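Local coordinates for protein enterotoxin SEN variant (Staphylococcus aureus, PDB 6KRY) that belongs to the staphylococcal superantigen toxins and probably acts, like its relatives, by linking MHC class II molecules to T-cell receptors, at residues L32-S35 with N36-S39; T40-L44 with N45-I49. One frame throughout, in Å; residues are numbered along the deposited sequence.

Both contacts lie in the N-terminal OB-fold domain, in series along the chain: residues 32-39 come first and residues 40-49 follow directly, their centres about 15 Å apart. Contact 1 takes in the bulged end of strand 31-37, which pairs with strand 81-84, and the first residues beyond it. Contact 2 is the loop that follows, folded back on the start of strand 47-55, and both strands belong to the same curled, mixed sheet. They meet where Ser39 CB packs 3.4 Å from Ile49 O. Residues 32-49 thus run unbroken between two strands: a bulge ends the first, then a second bulge, where residues 40-41 face Ile49, and a turn at 44-47 lead into the other.

Contact 1 of 2, residues L32-S35 with N36-S39; sequences LDES and NKIS
A G1 beta bulge near the end of strand 31-37 brings Glu34 and Ser35 against Lys37, with Asn36 and Lys37 together facing Ile81 of strand 81-84 in the OB-fold domain. Asn36 has the left-handed backbone conformation (phi 57°, psi 56°) that this bulge requires of its first residue. Glycine is the usual choice there, but asparagine tolerates positive phi better than most other residues, so it suits the place. Its backbone N is hydrogen-bonded to Asp82 OD1, while regular backbone bonds tie Glu34 to Ile83 and Lys37 to Ile81 before and after the irregularity.

The extra residue bends the chain and sets the side chains of Glu34 and Lys37 close together. Their stems pass at 4.1 Å between Glu34 CB and Lys37 CG. Lys37 is bent at its second torsion (chi2 -63°), which turns the outer chain back along the Ser35 carbonyl; Lys37 CD lies 3.6 Å from Ser35 O, and Lys37 CE 3.8 Å from the same oxygen. Lysine suits this place because its long chain is aliphatic up to a charged end: its side chain also touches Leu50 and Ile53 of strand 47-55, while its amino end stays near the Glu34 carboxylate. Glu34, likewise bent at its second torsion, crosses over to meet the lysine chain and itself leans on Ile53.

The ionic component is modest. The carboxylate meets a methylene before it meets the charge, with Glu34 OE2 at 3.1 Å from Lys37 CE. The adjacent positive charge would still be expected to favour an ionised glutamate. The salt bridge proper is a long one, 3.9 Å from Glu34 OE2 to Lys37 NZ.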
# COMPACT_ATOMS: atom_id res chain seq x y z
N LEU A 32 1.26 5.55 6.97
CA LEU A 32 1.22 5.13 8.35
C LEU A 32 2.24 4.00 8.51
O LEU A 32 2.36 3.13 7.66
CB LEU A 32 -0.23 4.69 8.59
CG LEU A 32 -0.68 4.38 10.01
CD1 LEU A 32 -0.24 2.99 10.41
CD2 LEU A 32 -0.20 5.42 10.99
N ASP A 33 3.07 4.08 9.56
CA ASP A 33 4.13 3.12 9.83
C ASP A 33 4.19 2.98 11.36
O ASP A 33 4.88 3.78 12.04
CB ASP A 33 5.44 3.60 9.19
CG ASP A 33 6.62 2.65 9.26
OD1 ASP A 33 6.48 1.51 9.84
OD2 ASP A 33 7.69 3.01 8.69
N GLU A 34 3.45 2.02 11.91
CA GLU A 34 3.28 1.89 13.36
C GLU A 34 3.79 0.53 13.78
O GLU A 34 3.59 -0.44 13.04
CB GLU A 34 1.81 2.02 13.75
CG GLU A 34 1.25 3.41 13.51
CD GLU A 34 1.88 4.51 14.35
OE1 GLU A 34 2.10 5.62 13.81
OE2 GLU A 34 2.15 4.25 15.53
N SER A 35 4.44 0.46 14.95
CA SER A 35 5.01 -0.83 15.43
C SER A 35 4.48 -1.18 16.82
O SER A 35 4.36 -0.31 17.68
CB SER A 35 6.54 -0.87 15.48
OG SER A 35 7.11 0.07 14.59
N ASN A 36 4.24 -2.46 16.99
CA ASN A 36 3.93 -3.09 18.29
C ASN A 36 2.71 -2.43 18.94
O ASN A 36 2.74 -1.99 20.09
CB ASN A 36 5.15 -3.09 19.24
CG ASN A 36 5.00 -4.01 20.43
OD1 ASN A 36 4.08 -4.85 20.50
ND2 ASN A 36 5.89 -3.86 21.41
N LYS A 37 1.61 -2.41 18.19
CA LYS A 37 0.34 -1.91 18.67
C LYS A 37 -0.59 -3.10 18.91
O LYS A 37 -0.29 -4.21 18.56
CB LYS A 37 -0.23 -0.95 17.63
CG LYS A 37 0.72 0.17 17.19
CD LYS A 37 1.05 1.05 18.35
CE LYS A 37 1.69 2.37 17.99
NZ LYS A 37 2.17 3.07 19.21
N ILE A 38 -1.75 -2.83 19.51
CA ILE A 38 -2.72 -3.87 19.84
C ILE A 38 -4.11 -3.27 19.70
O ILE A 38 -4.38 -2.15 20.20
CB ILE A 38 -2.45 -4.45 21.25
CG1 ILE A 38 -3.37 -5.63 21.59
CG2 ILE A 38 -2.52 -3.38 22.33
CD1 ILE A 38 -2.84 -6.50 22.75
N SER A 39 -5.02 -4.02 19.08
CA SER A 39 -6.40 -3.58 18.95
C SER A 39 -7.19 -3.84 20.23
O SER A 39 -6.99 -4.85 20.94
CB SER A 39 -7.07 -4.19 17.72
OG SER A 39 -7.35 -5.56 17.90

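Contact 2 of 2, residues T40-L44 with N45-I49; sequences TDQLL and NNTII
The carboxamide of Gln42 has Asn45 OD1 over one face, 4.1 Å from Gln42 OE1, and the Asn45 amide stands almost upright to it, the planes 80° apart. This group braces the type I beta turn from Leu44 to Thr47 in the OB-fold domain. Thr47 O is displaced slightly toward the other face, 18° out of the plane, and accepts from Gln42 NE2 at 2.9 Å. A water accepts from NE2 and donates to Asn45 O. With CG anti to the backbone N (chi1 174°) and the chain extended, this long amide spans the loop and reaches the backbone oxygen of Thr47 directly and that of Asn45 through the water.

The turn ends the loop and leads into strand 47-55. Thr47 suits the last position because its hydroxyl does two jobs: OG1 donates to Leu44 O at 2.7 Å, in the carbonyl plane on a lone pair, and accepts from Leu43 N at 3.1 Å. Leu44 O also receives Thr47 N, so two donors grip one oxygen.

At the other end of the loop, a classic beta bulge sets Thr40 and Asp41 opposite Ile49. Ile49 O takes a bond from Thr40 N and a weak one from Asp41 N, and Ile49 N returns one to Asp41 O. Asp41 OD1 accepts from Gln42 N at 2.7 Å through its anti lone pair. Beside this bridge the branched leucine and isoleucine pack, Leu43 CG lying 3.8 Å from Ile49 CD1.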
# COMPACT_ATOMS: atom_id res chain seq x y z
N THR A 40 -8.13 -2.92 20.51
CA THR A 40 -8.93 -2.98 21.74
C THR A 40 -10.45 -2.83 21.49
O THR A 40 -11.22 -2.95 22.42
CB THR A 40 -8.48 -1.93 22.76
OG1 THR A 40 -8.48 -0.63 22.16
CG2 THR A 40 -7.11 -2.22 23.32
N ASP A 41 -10.87 -2.68 20.23
CA ASP A 41 -12.32 -2.63 19.90
C ASP A 41 -12.51 -3.08 18.45
O ASP A 41 -11.53 -3.43 17.74
CB ASP A 41 -12.94 -1.26 20.22
CG ASP A 41 -14.44 -1.23 20.58
OD1 ASP A 41 -15.25 -2.10 20.08
OD2 ASP A 41 -14.83 -0.33 21.40
N GLN A 42 -13.77 -3.09 18.01
CA GLN A 42 -14.15 -3.65 16.76
C GLN A 42 -15.55 -3.13 16.43
O GLN A 42 -16.36 -3.02 17.33
CB GLN A 42 -14.13 -5.16 16.92
CG GLN A 42 -14.64 -5.90 15.75
CD GLN A 42 -14.35 -7.37 15.87
OE1 GLN A 42 -14.72 -8.02 16.86
NE2 GLN A 42 -13.57 -7.88 14.92
N LEU A 43 -15.81 -2.79 15.17
CA LEU A 43 -17.19 -2.51 14.72
C LEU A 43 -17.64 -3.72 13.90
O LEU A 43 -18.02 -4.72 14.51
CB LEU A 43 -17.23 -1.18 13.96
CG LEU A 43 -17.23 0.03 14.88
CD1 LEU A 43 -17.11 1.30 14.05
CD2 LEU A 43 -18.46 0.05 15.78
N LEU A 44 -17.50 -3.70 12.58
CA LEU A 44 -17.88 -4.91 11.84
C LEU A 44 -16.86 -6.00 12.16
O LEU A 44 -15.71 -5.73 12.57
CB LEU A 44 -17.92 -4.67 10.32
CG LEU A 44 -18.98 -3.71 9.80
CD1 LEU A 44 -19.01 -3.71 8.27
CD2 LEU A 44 -20.34 -4.05 10.35
N ASN A 45 -17.25 -7.24 11.92
CA ASN A 45 -16.45 -8.41 12.25
C ASN A 45 -15.18 -8.51 11.39
O ASN A 45 -14.27 -9.31 11.70
CB ASN A 45 -17.32 -9.66 12.16
CG ASN A 45 -18.18 -9.80 13.40
OD1 ASN A 45 -17.76 -9.41 14.49
ND2 ASN A 45 -19.39 -10.30 13.23
N ASN A 46 -15.09 -7.73 10.33
CA ASN A 46 -13.87 -7.72 9.51
C ASN A 46 -12.99 -6.48 9.81
O ASN A 46 -12.12 -6.19 9.01
CB ASN A 46 -14.21 -7.78 8.02
CG ASN A 46 -15.15 -6.67 7.56
OD1 ASN A 46 -15.58 -5.82 8.32
ND2 ASN A 46 -15.43 -6.63 6.27
N THR A 47 -13.18 -5.81 10.96
CA THR A 47 -12.40 -4.66 11.38
C THR A 47 -11.77 -4.91 12.75
O THR A 47 -12.22 -5.76 13.50
CB THR A 47 -13.25 -3.39 11.51
OG1 THR A 47 -14.18 -3.54 12.60
CG2 THR A 47 -13.94 -3.06 10.19
N ILE A 48 -10.70 -4.17 13.03
CA ILE A 48 -10.17 -4.00 14.34
C ILE A 48 -9.86 -2.52 14.55
O ILE A 48 -9.59 -1.78 13.60
CB ILE A 48 -8.91 -4.89 14.56
CG1 ILE A 48 -7.73 -4.45 13.69
CG2 ILE A 48 -9.22 -6.36 14.36
CD1 ILE A 48 -6.49 -5.33 13.81
N ILE A 49 -9.98 -2.06 15.80
CA ILE A 49 -9.80 -0.69 16.16
C ILE A 49 -8.69 -0.56 17.20
O ILE A 49 -8.66 -1.27 18.21
CB ILE A 49 -11.13 -0.04 16.60
CG1 ILE A 49 -12.12 -0.03 15.43
CG2 ILE A 49 -10.89 1.36 17.14
CD1 ILE A 49 -13.51 0.28 15.82
O HOH W 1 -14.01 -10.67 14.02